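Local atomic coordinates of sporulation inhibitor of replication protein SirA (Bacillus subtilis, PDB entry 4TPS), a protein that inhibits initiation of DNA replication during sporulation by acting on DnaA, whose domain I it binds, and so prevents overinitiation. Residues F32-D37 against E49-Q54; Q69-N74 against Y85-A90; G96-M101 against Y115-I120. One frame throughout, in Å; residues are numbered along the deposited sequence. Where two conformers were deposited one is given.

Contact 1 (F32-D37 against E49-Q54)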
loop_
_atom_site.group_PDB
_atom_site.type_symbol
_atom_site.label_atom_id
_atom_site.label_comp_id
_atom_site.label_asym_id
_atom_site.label_seq_id
_atom_site.Cartn_x
_atom_site.Cartn_y
_atom_site.Cartn_z
ATOM N N PHE A 32 5.624 2.043 -5.908
ATOM C CA PHE A 32 5.908 1.023 -6.895
ATOM C C PHE A 32 6.843 -0.054 -6.318
ATOM O O PHE A 32 6.563 -1.227 -6.480
ATOM C CB PHE A 32 6.532 1.654 -8.140
ATOM C CG PHE A 32 6.983 0.647 -9.179
ATOM C CD1 PHE A 32 6.065 0.185 -10.098
ATOM C CD2 PHE A 32 8.278 0.175 -9.250
ATOM C CE1 PHE A 32 6.414 -0.737 -11.047
ATOM C CE2 PHE A 32 8.644 -0.764 -10.203
ATOM C CZ PHE A 32 7.721 -1.178 -11.152
ATOM N N GLU A 33 7.918 0.373 -5.623
ATOM C CA GLU A 33 8.870 -0.582 -5.073
ATOM C C GLU A 33 8.248 -1.482 -3.984
ATOM O O GLU A 33 8.526 -2.669 -3.899
ATOM C CB GLU A 33 10.123 0.137 -4.557
ATOM C CG GLU A 33 10.928 0.726 -5.714
ATOM C CD GLU A 33 12.250 1.357 -5.293
ATOM O OE1 GLU A 33 12.434 2.561 -5.571
ATOM O OE2 GLU A 33 13.104 0.645 -4.712
ATOM N N LEU A 34 7.380 -0.924 -3.162
ATOM C CA LEU A 34 6.635 -1.694 -2.164
ATOM C C LEU A 34 5.758 -2.784 -2.809
ATOM O O LEU A 34 5.814 -3.964 -2.469
ATOM C CB LEU A 34 5.792 -0.806 -1.313
ATOM C CG LEU A 34 5.004 -1.514 -0.203
ATOM C CD1 LEU A 34 5.944 -1.930 0.923
ATOM C CD2 LEU A 34 3.902 -0.628 0.348
ATOM N N PHE A 35 4.976 -2.371 -3.770
ATOM C CA PHE A 35 4.153 -3.325 -4.541
ATOM C C PHE A 35 4.978 -4.400 -5.323
ATOM O O PHE A 35 4.643 -5.582 -5.319
ATOM C CB PHE A 35 3.201 -2.602 -5.452
ATOM C CG PHE A 35 2.071 -1.902 -4.702
ATOM C CD1 PHE A 35 1.063 -2.615 -4.117
ATOM C CD2 PHE A 35 2.022 -0.526 -4.582
ATOM C CE1 PHE A 35 0.012 -1.982 -3.453
ATOM C CE2 PHE A 35 1.004 0.110 -3.892
ATOM C CZ PHE A 35 -0.013 -0.628 -3.335
ATOM N N GLN A 36 6.079 -3.967 -5.880
ATOM C CA GLN A 36 6.953 -4.874 -6.607
ATOM C C GLN A 36 7.579 -5.890 -5.610
ATOM O O GLN A 36 7.663 -7.084 -5.913
ATOM C CB GLN A 36 8.004 -4.119 -7.377
ATOM C CG GLN A 36 8.955 -5.038 -8.163
ATOM C CD GLN A 36 9.935 -4.260 -8.983
ATOM O OE1 GLN A 36 10.846 -3.576 -8.461
ATOM N NE2 GLN A 36 9.752 -4.335 -10.288
ATOM N N ASP A 37 7.958 -5.436 -4.417
ATOM C CA ASP A 37 8.462 -6.359 -3.399
ATOM C C ASP A 37 7.451 -7.428 -3.034
ATOM O O ASP A 37 7.801 -8.581 -2.861
ATOM C CB ASP A 37 8.841 -5.612 -2.135
ATOM C CG ASP A 37 10.166 -4.905 -2.249
ATOM O OD1 ASP A 37 10.944 -5.155 -3.209
ATOM O OD2 ASP A 37 10.408 -4.081 -1.333
ATOM N N GLU A 49 5.820 -10.692 4.993
ATOM C CA GLU A 49 4.588 -10.546 5.781
ATOM C C GLU A 49 4.298 -9.065 6.220
ATOM O O GLU A 49 3.141 -8.614 6.209
ATOM C CB GLU A 49 4.636 -11.464 6.987
ATOM C CG GLU A 49 4.412 -12.902 6.590
ATOM C CD GLU A 49 4.802 -13.899 7.650
ATOM O OE1 GLU A 49 4.574 -15.090 7.342
ATOM O OE2 GLU A 49 5.329 -13.513 8.745
ATOM N N MET A 50 5.369 -8.335 6.565
ATOM C CA MET A 50 5.281 -6.907 6.900
ATOM C C MET A 50 4.800 -6.136 5.690
ATOM O O MET A 50 3.969 -5.232 5.772
ATOM C CB MET A 50 6.637 -6.315 7.296
ATOM C CG MET A 50 6.948 -6.380 8.741
ATOM S SD MET A 50 5.760 -5.326 9.563
ATOM C CE MET A 50 4.860 -6.696 10.303
ATOM N N THR A 51 5.381 -6.467 4.547
ATOM C CA THR A 51 5.031 -5.792 3.292
ATOM C C THR A 51 3.523 -6.011 2.955
ATOM O O THR A 51 2.806 -5.064 2.621
ATOM C CB THR A 51 5.979 -6.254 2.158
ATOM O OG1 THR A 51 7.316 -5.852 2.480
ATOM C CG2 THR A 51 5.543 -5.643 0.801
ATOM N N GLU A 52 3.077 -7.238 3.105
ATOM C CA GLU A 52 1.670 -7.547 2.874
ATOM C C GLU A 52 0.721 -6.759 3.804
ATOM O O GLU A 52 -0.312 -6.240 3.363
ATOM C CB GLU A 52 1.422 -9.016 3.025
ATOM C CG GLU A 52 0.013 -9.473 2.726
ATOM C CD GLU A 52 -0.042 -10.995 2.739
ATOM O OE1 GLU A 52 0.245 -11.615 3.779
ATOM O OE2 GLU A 52 -0.350 -11.592 1.715
ATOM N N LYS A 53 1.087 -6.679 5.089
ATOM C CA LYS A 53 0.319 -5.884 6.055
ATOM C C LYS A 53 0.272 -4.384 5.688
ATOM O O LYS A 53 -0.759 -3.743 5.766
ATOM C CB LYS A 53 0.871 -6.099 7.471
ATOM C CG LYS A 53 -0.146 -5.860 8.505
ATOM C CD LYS A 53 0.198 -6.561 9.836
ATOM C CE LYS A 53 -0.744 -7.736 10.186
ATOM N NZ LYS A 53 -2.125 -7.364 10.676
ATOM N N GLN A 54 1.398 -3.845 5.271
ATOM C CA GLN A 54 1.487 -2.498 4.850
ATOM C C GLN A 54 0.599 -2.219 3.641
ATOM O O GLN A 54 -0.147 -1.210 3.596
ATOM C CB GLN A 54 2.921 -2.128 4.560
ATOM C CG GLN A 54 3.825 -2.131 5.805
ATOM C CD GLN A 54 5.292 -1.948 5.558
ATOM O OE1 GLN A 54 5.791 -2.078 4.453
ATOM N NE2 GLN A 54 6.032 -1.710 6.643
HETATM O O HOH W 1 9.187 -4.120 1.540
#
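L34 and T51, with CA atoms 7.0 Å apart, mark where the two helical segments draw together, their axes 9.8 Å apart at closest approach and their N-to-C directions 125° from each other. Methyl groups do the touching, against carbon and oxygen alike. The methyl CG2 of T51 rests 3.7 Å from the backbone O of L34 and equally close to L34 CD1, the two side chains running alongside in opposite senses. With CG anti to the backbone N (chi1 -178°), L34 swings its isobutyl group round until CD1 comes between the helices, although its CB starts out along their flank. L34 CD1 also lies 3.5 Å from Q54 OE1, a carbon against an amide oxygen. That oxygen has its hydrogen bond elsewhere, to a polar side chain of another protein's chain, probably DnaA domain I. L34 also packs on I55, I58 and an aromatic side chain of that chain, and M50 and K53 touch it too, so this pair of helices, 28-39 and 45-58, joined by a short connection and lying with helix 18-23 in the chain between strands 9-16 and 59-60, forms part of the binding surface. One turn along from L34, D37 brings its CB to 4.4 Å from T51 CG2, while its carboxylate turns to a water. The water donates to D37 OD2 at 3.1 Å and to T51 OG1 at 2.7 Å, tying the two polar ends together. Both ends have further partners. D37 OD1 bonds to T41 OG1, which should help fix the rotation of the carboxylate, and T51 OG1 bonds to the carbonyl O of Q47 on its own helix. That bond holds the hydroxyl beside its own backbone and agrees with the methyl being turned toward L34.

Contact 2 (Q69-N74 against Y85-A90); sequences QRLKMN and YIYRIA
Y87 is the residue of 85-90 that makes the contact with helical segment 69-74, its CB pointing toward the helix. CG is anti to the carbonyl carbon (chi1 -71°), and the ring reaches across so that L71 CD1 sits over one face, 3.9 Å from the centroid and 18° off the normal, a CH-pi contact offset toward the rim on the side of Y87 CE1. L71 CB lies 4.0 Å from Y87 CE2. At the ring edge, K72 curls its bent chain to donate from NZ to Y87 OH at 2.8 Å; the same amine also bonds to Q82, and the hydroxyl to H68. With a phenylalanine in place of Y87, the K72 amine and H68 ND1 would probably both lose this shared hydroxyl, setting the lysine tip freer to turn. Beyond the contact itself, R88 bends its guanidinium back for a weak bond from NH2 to I89 O, with H97 as a further partner. I89 packs on L75 of helix 64-75, F121 of helix 116-128 and Y80. Strand 86-90 runs between antiparallel neighbours 79-83 and 96-103, with helices 64-75 and 116-128 packed on the face that carries Y87 and I89.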
loop_
_atom_site.group_PDB
_atom_site.type_symbol
_atom_site.label_atom_id
_atom_site.label_comp_id
_atom_site.label_asym_id
_atom_site.label_seq_id
_atom_site.Cartn_x
_atom_site.Cartn_y
_atom_site.Cartn_z
ATOM N N GLN A 69 -21.427 -2.581 -12.077
ATOM C CA GLN A 69 -22.407 -1.718 -12.710
ATOM C C GLN A 69 -21.798 -0.830 -13.783
ATOM O O GLN A 69 -22.326 -0.723 -14.904
ATOM C CB GLN A 69 -23.126 -0.929 -11.659
ATOM C CG GLN A 69 -23.908 -1.864 -10.729
ATOM C CD GLN A 69 -24.473 -1.211 -9.472
ATOM O OE1 GLN A 69 -23.889 -0.279 -8.910
ATOM N NE2 GLN A 69 -25.619 -1.739 -8.996
ATOM N N ARG A 70 -20.700 -0.187 -13.428
ATOM C CA ARG A 70 -20.018 0.688 -14.359
ATOM C C ARG A 70 -19.443 -0.023 -15.581
ATOM O O ARG A 70 -19.540 0.494 -16.738
ATOM C CB ARG A 70 -18.913 1.472 -13.621
ATOM C CG ARG A 70 -19.413 2.464 -12.590
ATOM C CD ARG A 70 -20.113 3.629 -13.282
ATOM N NE ARG A 70 -20.576 4.679 -12.352
ATOM C CZ ARG A 70 -19.893 5.771 -12.017
ATOM N NH1 ARG A 70 -18.688 6.026 -12.520
ATOM N NH2 ARG A 70 -20.442 6.649 -11.172
ATOM N N LEU A 71 -18.891 -1.193 -15.346
ATOM C CA LEU A 71 -18.379 -2.008 -16.467
ATOM C C LEU A 71 -19.481 -2.438 -17.423
ATOM O O LEU A 71 -19.336 -2.323 -18.651
ATOM C CB LEU A 71 -17.639 -3.233 -15.931
ATOM C CG LEU A 71 -16.274 -2.926 -15.284
ATOM C CD1 LEU A 71 -15.866 -4.108 -14.410
ATOM C CD2 LEU A 71 -15.229 -2.628 -16.340
ATOM N N LYS A 72 -20.564 -2.963 -16.892
ATOM C CA LYS A 72 -21.636 -3.442 -17.752
ATOM C C LYS A 72 -22.238 -2.332 -18.554
ATOM O O LYS A 72 -22.595 -2.531 -19.721
ATOM C CB LYS A 72 -22.726 -4.094 -16.940
ATOM C CG LYS A 72 -22.337 -5.456 -16.367
ATOM C CD LYS A 72 -23.592 -6.183 -15.899
ATOM C CE LYS A 72 -23.388 -6.879 -14.574
ATOM N NZ LYS A 72 -22.139 -7.655 -14.653
ATOM N N MET A 73 -22.321 -1.135 -17.987
ATOM C CA MET A 73 -22.832 0.008 -18.747
ATOM C C MET A 73 -21.898 0.418 -19.878
ATOM O O MET A 73 -22.327 0.628 -21.024
ATOM C CB MET A 73 -22.981 1.218 -17.850
ATOM C CG MET A 73 -24.108 1.161 -16.906
ATOM S SD MET A 73 -23.761 2.585 -15.890
ATOM C CE MET A 73 -24.732 2.054 -14.494
ATOM N N ASN A 74 -20.621 0.537 -19.572
ATOM C CA ASN A 74 -19.641 0.952 -20.533
ATOM C C ASN A 74 -19.362 -0.045 -21.657
ATOM O O ASN A 74 -19.070 0.372 -22.781
ATOM C CB ASN A 74 -18.348 1.256 -19.841
ATOM C CG ASN A 74 -17.485 2.127 -20.687
ATOM O OD1 ASN A 74 -17.790 3.309 -20.927
ATOM N ND2 ASN A 74 -16.462 1.562 -21.208
ATOM N N TYR A 85 -16.002 -12.247 -11.506
ATOM C CA TYR A 85 -15.127 -11.070 -11.327
ATOM C C TYR A 85 -14.153 -10.771 -12.448
ATOM O O TYR A 85 -13.328 -9.851 -12.317
ATOM C CB TYR A 85 -14.402 -11.143 -9.969
ATOM C CG TYR A 85 -13.560 -12.356 -9.793
ATOM C CD1 TYR A 85 -12.246 -12.343 -10.182
ATOM C CD2 TYR A 85 -14.085 -13.539 -9.206
ATOM C CE1 TYR A 85 -11.431 -13.445 -10.015
ATOM C CE2 TYR A 85 -13.289 -14.660 -9.067
ATOM C CZ TYR A 85 -11.954 -14.589 -9.469
ATOM O OH TYR A 85 -11.100 -15.631 -9.342
ATOM N N ILE A 86 -14.218 -11.564 -13.527
ATOM C CA ILE A 86 -13.376 -11.429 -14.717
ATOM C C ILE A 86 -14.214 -10.898 -15.855
ATOM O O ILE A 86 -15.322 -11.418 -16.148
ATOM C CB ILE A 86 -12.763 -12.785 -15.117
ATOM C CG1 ILE A 86 -11.944 -13.367 -13.985
ATOM C CG2 ILE A 86 -11.936 -12.662 -16.380
ATOM C CD1 ILE A 86 -11.632 -14.847 -14.110
ATOM N N TYR A 87 -13.696 -9.845 -16.504
ATOM C CA TYR A 87 -14.235 -9.307 -17.748
ATOM C C TYR A 87 -13.220 -9.425 -18.831
ATOM O O TYR A 87 -12.075 -9.147 -18.624
ATOM C CB TYR A 87 -14.676 -7.848 -17.581
ATOM C CG TYR A 87 -15.939 -7.653 -16.740
ATOM C CD1 TYR A 87 -15.918 -7.821 -15.374
ATOM C CD2 TYR A 87 -17.146 -7.291 -17.327
ATOM C CE1 TYR A 87 -17.056 -7.636 -14.631
ATOM C CE2 TYR A 87 -18.288 -7.087 -16.582
ATOM C CZ TYR A 87 -18.238 -7.286 -15.233
ATOM O OH TYR A 87 -19.371 -7.079 -14.489
ATOM N N ARG A 88 -13.654 -9.827 -20.010
ATOM C CA ARG A 88 -12.751 -9.999 -21.135
ATOM C C ARG A 88 -13.362 -9.277 -22.320
ATOM O O ARG A 88 -14.545 -9.455 -22.609
ATOM C CB ARG A 88 -12.551 -11.530 -21.423
ATOM C CG ARG A 88 -11.824 -11.889 -22.710
ATOM C CD ARG A 88 -10.382 -11.614 -22.662
ATOM N NE ARG A 88 -9.587 -12.331 -23.673
ATOM C CZ ARG A 88 -9.523 -12.076 -24.963
ATOM N NH1 ARG A 88 -8.697 -12.828 -25.644
ATOM N NH2 ARG A 88 -10.235 -11.094 -25.559
ATOM N N ILE A 89 -12.572 -8.510 -23.025
ATOM C CA ILE A 89 -13.013 -7.752 -24.162
ATOM C C ILE A 89 -12.140 -7.960 -25.381
ATOM O O ILE A 89 -10.955 -8.246 -25.279
ATOM C CB ILE A 89 -13.090 -6.233 -23.876
ATOM C CG1 ILE A 89 -11.705 -5.633 -23.649
ATOM C CG2 ILE A 89 -13.970 -5.974 -22.676
ATOM C CD1 ILE A 89 -11.733 -4.154 -23.428
ATOM N N ALA A 90 -12.766 -7.828 -26.576
ATOM C CA ALA A 90 -12.027 -7.803 -27.845
ATOM C C ALA A 90 -12.412 -6.499 -28.553
ATOM O O ALA A 90 -13.580 -6.146 -28.575
ATOM C CB ALA A 90 -12.301 -9.037 -28.707
#

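Contact 3 (G96-M101 against Y115-I120)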
loop_
_atom_site.group_PDB
_atom_site.type_symbol
_atom_site.label_atom_id
_atom_site.label_comp_id
_atom_site.label_asym_id
_atom_site.label_seq_id
_atom_site.Cartn_x
_atom_site.Cartn_y
_atom_site.Cartn_z
ATOM N N GLY A 96 -7.324 -5.564 -30.840
ATOM C CA GLY A 96 -6.730 -5.990 -29.563
ATOM C C GLY A 96 -7.637 -6.735 -28.611
ATOM O O GLY A 96 -8.796 -7.031 -28.908
ATOM N N HIS A 97 -7.095 -6.994 -27.428
ATOM C CA HIS A 97 -7.751 -7.841 -26.420
ATOM C C HIS A 97 -7.356 -7.387 -25.032
ATOM O O HIS A 97 -6.231 -7.012 -24.828
ATOM C CB HIS A 97 -7.334 -9.326 -26.544
ATOM C CG HIS A 97 -7.647 -9.921 -27.857
ATOM N ND1 HIS A 97 -8.835 -10.549 -28.140
ATOM C CD2 HIS A 97 -6.910 -9.968 -28.980
ATOM C CE1 HIS A 97 -8.830 -10.935 -29.411
ATOM N NE2 HIS A 97 -7.664 -10.606 -29.933
ATOM N N ALA A 98 -8.249 -7.494 -24.076
ATOM C CA ALA A 98 -7.856 -7.224 -22.658
ATOM C C ALA A 98 -8.730 -7.988 -21.706
ATOM O O ALA A 98 -9.910 -8.202 -21.960
ATOM C CB ALA A 98 -7.899 -5.744 -22.329
ATOM N N THR A 99 -8.110 -8.397 -20.613
ATOM C CA THR A 99 -8.706 -9.073 -19.479
ATOM C C THR A 99 -8.607 -8.226 -18.258
ATOM O O THR A 99 -7.529 -7.713 -17.988
ATOM C CB THR A 99 -7.985 -10.446 -19.228
ATOM O OG1 THR A 99 -7.895 -11.191 -20.466
ATOM C CG2 THR A 99 -8.714 -11.284 -18.156
ATOM N N PHE A 100 -9.716 -8.153 -17.515
ATOM C CA PHE A 100 -9.840 -7.369 -16.247
ATOM C C PHE A 100 -10.269 -8.330 -15.171
ATOM O O PHE A 100 -11.281 -9.045 -15.338
ATOM C CB PHE A 100 -10.873 -6.266 -16.473
ATOM C CG PHE A 100 -11.212 -5.438 -15.241
ATOM C CD1 PHE A 100 -12.152 -5.895 -14.327
ATOM C CD2 PHE A 100 -10.627 -4.199 -15.048
ATOM C CE1 PHE A 100 -12.498 -5.115 -13.235
ATOM C CE2 PHE A 100 -10.983 -3.450 -13.954
ATOM C CZ PHE A 100 -11.913 -3.922 -13.055
ATOM N N MET A 101 -9.517 -8.401 -14.077
ATOM C CA MET A 101 -9.869 -9.258 -12.951
ATOM C C MET A 101 -9.904 -8.406 -11.668
ATOM O O MET A 101 -8.943 -7.721 -11.357
ATOM C CB MET A 101 -8.783 -10.335 -12.789
ATOM C CG MET A 101 -8.515 -11.106 -14.082
ATOM S SD MET A 101 -7.103 -12.240 -14.200
ATOM C CE MET A 101 -8.038 -13.783 -14.005
ATOM N N TYR A 115 -3.278 0.103 -27.575
ATOM C CA TYR A 115 -3.406 0.599 -26.198
ATOM C C TYR A 115 -4.831 0.978 -25.833
ATOM O O TYR A 115 -5.172 1.115 -24.617
ATOM C CB TYR A 115 -2.444 1.796 -26.004
ATOM C CG TYR A 115 -0.997 1.386 -25.782
ATOM C CD1 TYR A 115 -0.635 0.654 -24.657
ATOM C CD2 TYR A 115 0.022 1.760 -26.673
ATOM C CE1 TYR A 115 0.691 0.299 -24.429
ATOM C CE2 TYR A 115 1.355 1.400 -26.441
ATOM C CZ TYR A 115 1.671 0.651 -25.325
ATOM O OH TYR A 115 2.963 0.293 -25.050
ATOM N N GLU A 116 -5.688 1.107 -26.839
ATOM C CA GLU A 116 -7.139 1.191 -26.572
ATOM C C GLU A 116 -7.683 0.068 -25.665
ATOM O O GLU A 116 -8.678 0.273 -24.949
ATOM C CB GLU A 116 -7.966 1.244 -27.867
ATOM C CG GLU A 116 -9.415 1.572 -27.605
ATOM C CD GLU A 116 -9.637 2.911 -26.838
ATOM O OE1 GLU A 116 -8.902 3.898 -27.113
ATOM O OE2 GLU A 116 -10.541 2.982 -25.952
ATOM N N ALA A 117 -7.062 -1.115 -25.746
ATOM C CA ALA A 117 -7.560 -2.284 -25.040
ATOM C C ALA A 117 -7.639 -2.046 -23.513
ATOM O O ALA A 117 -8.693 -2.172 -22.917
ATOM C CB ALA A 117 -6.723 -3.544 -25.400
ATOM N N GLU A 118 -6.525 -1.704 -22.904
ATOM C CA GLU A 118 -6.498 -1.396 -21.469
ATOM C C GLU A 118 -7.184 -0.065 -21.150
ATOM O O GLU A 118 -7.769 0.087 -20.069
ATOM C CB GLU A 118 -5.078 -1.430 -20.835
ATOM C CG GLU A 118 -4.018 -0.542 -21.448
ATOM C CD GLU A 118 -3.184 -1.303 -22.458
ATOM O OE1 GLU A 118 -3.774 -1.702 -23.499
ATOM O OE2 GLU A 118 -1.974 -1.495 -22.222
ATOM N N THR A 119 -7.180 0.853 -22.127
ATOM C CA THR A 119 -7.745 2.178 -21.937
ATOM C C THR A 119 -9.248 2.061 -21.650
ATOM O O THR A 119 -9.791 2.850 -20.892
ATOM C CB THR A 119 -7.473 3.061 -23.167
ATOM O OG1 THR A 119 -6.049 3.293 -23.250
ATOM C CG2 THR A 119 -8.202 4.381 -23.048
ATOM N N ILE A 120 -9.919 1.103 -22.281
ATOM C CA ILE A 120 -11.344 0.914 -22.019
ATOM C C ILE A 120 -11.601 0.695 -20.496
ATOM O O ILE A 120 -12.496 1.316 -19.903
ATOM C CB ILE A 120 -11.934 -0.211 -22.888
ATOM C CG1 ILE A 120 -12.078 0.332 -24.342
ATOM C CG2 ILE A 120 -13.270 -0.666 -22.372
ATOM C CD1 ILE A 120 -12.498 -0.684 -25.333
#
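Y115 O takes two bonds from T119, four residues on: T119 OG1 donates to it at 2.7 Å and T119 N at 3.2 Å. The hydroxyl approaches from above the carbonyl plane, 43° out of it, and the pair of bonds closes a helical turn here. A117 lies within this turn and meets strand 96-101, where the CB atoms of A98 and A117 are 4.0 Å apart. Each methyl also lies on the other segment's backbone: A117 CB is 3.5 Å from H97 O, and A98 CB is 3.7 Å from A117 O. With nothing larger than methyls on the facing residues A98 and A117, the short axes come within 7.3 Å, with their N-to-C directions 33° apart, a close approach for a helix on a sheet. At G96, a backbone position beside A117, the backbone angles would press any CB against the preceding carbonyl oxygen. H97 points its CB away from the helix, and its ND1 bonds to R88. E118, beside A117, sends its carboxylate to R9 in a salt bridge and to Y11 OH in a hydrogen bond, both on strand 9-16. Strand 96-103 lies between antiparallel strands 86-90 and 106-113, and helix 116-128 covers the sheet face that carries A98 and F100; farther along, F100 meets F121 of that helix as well as M67 and L71 of helix 64-75.

How the contacts relate
The three contacts follow one another along the chain in series. Contact 1, between helices 28-39 and 45-58, stands apart: its centre is about 29 Å from that of contact 2 and 26 Å from that of contact 3, across the middle of the chain. Contacts 2 and 3, with centres about 10 Å apart, share the antiparallel sheet, in which strands 86-90 and 96-103 are neighbours; Y87 O lies 2.8 Å from F100 N and I89 N 2.9 Å from A98 O. Helices 64-75 and 116-128 pack on the same face there. Contacts 2 and 3 thus lie on one side of the chain's centre, and the helix pair that meets the other protein's chain on the opposite side.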